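Local coordinates for protein exotoxin type A (Streptococcus pyogenes phage T12, PDB 1FNU) that probably acts as a superantigen toxin of the staphylococcal and streptococcal family, the scarlet fever toxin that contributes to virulence, at residues 38-41 with 45-48. Sequence-based numbering, arbitrary orientation.
With CD (cadmium ion), chain F.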
ATOM      1  N   VAL A  38      12.641  -6.777 -18.808  1.00 24.01           N
ATOM      2  CA  VAL A  38      13.903  -6.420 -18.140  1.00 23.92           C
ATOM      3  C   VAL A  38      13.986  -6.975 -16.718  1.00 23.71           C
ATOM      4  O   VAL A  38      15.082  -7.076 -16.114  1.00 23.83           O
ATOM      5  CB  VAL A  38      14.102  -4.839 -18.068  1.00 24.15           C
ATOM      6  CG1 VAL A  38      14.290  -4.200 -19.513  1.00 24.28           C
ATOM      7  CG2 VAL A  38      12.922  -4.183 -17.342  1.00 24.11           C
ATOM      8  N   ASP A  39      12.866  -7.418 -16.186  1.00 23.25           N
ATOM      9  CA  ASP A  39      12.915  -7.870 -14.817  1.00 22.73           C
ATOM     10  C   ASP A  39      11.491  -8.395 -14.508  1.00 22.31           C
ATOM     11  O   ASP A  39      10.634  -8.479 -15.386  1.00 22.09           O
ATOM     12  CB  ASP A  39      13.302  -6.649 -13.930  1.00 22.71           C
ATOM     13  CG  ASP A  39      14.015  -7.051 -12.636  1.00 22.96           C
ATOM     14  OD1 ASP A  39      13.857  -8.217 -12.205  1.00 23.00           O
ATOM     15  OD2 ASP A  39      14.725  -6.196 -12.024  1.00 23.24           O
ATOM     16  N   GLN A  40      11.277  -8.755 -13.246  1.00 21.80           N
ATOM     17  CA  GLN A  40       9.978  -9.248 -12.823  1.00 21.31           C
ATOM     18  C   GLN A  40       9.935  -9.176 -11.298  1.00 20.85           C
ATOM     19  O   GLN A  40      10.994  -9.238 -10.621  1.00 20.63           O
ATOM     20  CB  GLN A  40       9.721 -10.667 -13.398  1.00 21.61           C
ATOM     21  CG  GLN A  40      10.050 -11.888 -12.595  1.00 21.44           C
ATOM     22  CD  GLN A  40       9.984 -13.157 -13.503  1.00 21.63           C
ATOM     23  OE1 GLN A  40       9.012 -13.394 -14.293  1.00 21.63           O
ATOM     24  NE2 GLN A  40      10.999 -13.965 -13.385  1.00 21.51           N
ATOM     25  N   LEU A  41       8.724  -8.956 -10.766  1.00 20.34           N
ATOM     26  CA  LEU A  41       8.473  -8.870  -9.309  1.00 19.88           C
ATOM     27  C   LEU A  41       8.138 -10.313  -8.801  1.00 19.76           C
ATOM     28  O   LEU A  41       8.831 -10.920  -8.037  1.00 19.57           O
ATOM     29  CB  LEU A  41       7.286  -7.919  -9.038  1.00 19.51           C
ATOM     30  CG  LEU A  41       6.927  -7.743  -7.536  1.00 19.49           C
ATOM     31  CD1 LEU A  41       8.129  -7.242  -6.745  1.00 19.37           C
ATOM     32  CD2 LEU A  41       5.793  -6.787  -7.334  1.00 19.32           C
ATOM     33  N   ASP A  45       4.754 -12.301 -13.742  1.00 19.75           N
ATOM     34  CA  ASP A  45       4.728 -11.016 -14.364  1.00 19.48           C
ATOM     35  C   ASP A  45       6.015 -10.726 -15.096  1.00 19.40           C
ATOM     36  O   ASP A  45       6.993 -11.466 -14.929  1.00 19.25           O
ATOM     37  CB  ASP A  45       4.412  -9.880 -13.318  1.00 19.37           C
ATOM     38  CG  ASP A  45       5.557  -9.598 -12.274  1.00 19.41           C
ATOM     39  OD1 ASP A  45       6.738  -9.291 -12.614  1.00 19.29           O
ATOM     40  OD2 ASP A  45       5.256  -9.602 -11.039  1.00 19.41           O
ATOM     41  N   LEU A  46       5.985  -9.673 -15.950  1.00 19.33           N
ATOM     42  CA  LEU A  46       7.214  -9.174 -16.627  1.00 19.43           C
ATOM     43  C   LEU A  46       7.110  -7.600 -16.559  1.00 19.62           C
ATOM     44  O   LEU A  46       6.037  -7.048 -16.700  1.00 19.62           O
ATOM     45  CB  LEU A  46       7.346  -9.662 -18.106  1.00 19.07           C
ATOM     46  CG  LEU A  46       7.557 -11.196 -18.373  1.00 18.79           C
ATOM     47  CD1 LEU A  46       7.299 -11.494 -19.888  1.00 18.44           C
ATOM     48  CD2 LEU A  46       9.008 -11.577 -17.823  1.00 18.48           C
ATOM     49  N   ILE A  47       8.240  -6.941 -16.318  1.00 19.89           N
ATOM     50  CA  ILE A  47       8.395  -5.500 -16.157  1.00 20.26           C
ATOM     51  C   ILE A  47       9.199  -5.055 -17.329  1.00 20.55           C
ATOM     52  O   ILE A  47      10.156  -5.742 -17.732  1.00 20.62           O
ATOM     53  CB  ILE A  47       9.190  -5.213 -14.874  1.00 20.19           C
ATOM     54  CG1 ILE A  47       8.370  -5.704 -13.689  1.00 20.03           C
ATOM     55  CG2 ILE A  47       9.579  -3.757 -14.759  1.00 20.03           C
ATOM     56  CD1 ILE A  47       9.099  -5.434 -12.385  1.00 20.31           C
ATOM     57  N   TYR A  48       8.805  -3.920 -17.881  1.00 20.85           N
ATOM     58  CA  TYR A  48       9.409  -3.346 -19.085  1.00 21.32           C
ATOM     59  C   TYR A  48       9.827  -1.925 -18.817  1.00 21.52           C
ATOM     60  O   TYR A  48       9.133  -1.154 -18.147  1.00 21.58           O
ATOM     61  CB  TYR A  48       8.465  -3.391 -20.315  1.00 21.23           C
ATOM     62  CG  TYR A  48       8.159  -4.798 -20.874  1.00 21.41           C
ATOM     63  CD1 TYR A  48       7.307  -5.692 -20.183  1.00 21.24           C
ATOM     64  CD2 TYR A  48       8.779  -5.258 -22.046  1.00 21.23           C
ATOM     65  CE1 TYR A  48       7.092  -7.017 -20.663  1.00 21.31           C
ATOM     66  CE2 TYR A  48       8.569  -6.570 -22.524  1.00 21.32           C
ATOM     67  CZ  TYR A  48       7.742  -7.440 -21.842  1.00 21.24           C
ATOM     68  OH  TYR A  48       7.603  -8.732 -22.334  1.00 21.42           O
TER
HETATM   69 CD    CD F 223      14.575  -4.468 -11.147  1.00 25.42          CD
HETATM   70  O   HOH W   1      12.793  -2.939 -11.723  1.00 10.84           O
HETATM   71  O   HOH W   2      17.071  -3.201 -11.176  1.00 30.34           O
HETATM   72  O   HOH W   3      13.631  -5.523  -9.126  1.00  5.16           O
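Asp45 reaches back to the preceding loop through its carboxylate: Asp45 OD1 accepts the backbone N-H of Leu41 at 2.7 Å (OD1 to N), on the syn lone pair, while OD2 takes the backbone N of Leu42. With CG set between its own backbone N and carbonyl carbon (chi1 70°), the short acid reaches across to two successive amides of the connection. Further along, Val38 N donates to Ile47 O over 2.9 Å, and Ile47 N donates to Asp39 O over 3.0 Å, from above the carbonyl plane. Two residues, Val38 and Asp39, thus stand opposite the single Ile47, a classic beta bulge. The branched Ile47 packs against the loop: its CD1 lies 3.9 Å from Gln40 CA, and its CG2 meets Val38 CG2 at 4.2 Å. The Asp39 carboxylate, turned off the strand, does two jobs. Asp39 OD2 binds a cadmium ion at an unusually short 1.9 Å, alongside two closer waters and a longer third, and Asp39 OD1 accepts Gln40 N at 2.8 Å. Within the OB-fold domain, strand 45-48 pairs on its other edge with strand 57-61; buried Leu46 and Tyr48 suit apolar packing, Leu46 on Ala68 and Phe71 of helix 65-72, Tyr48 on Val76 and Ile78 of strand 75-80.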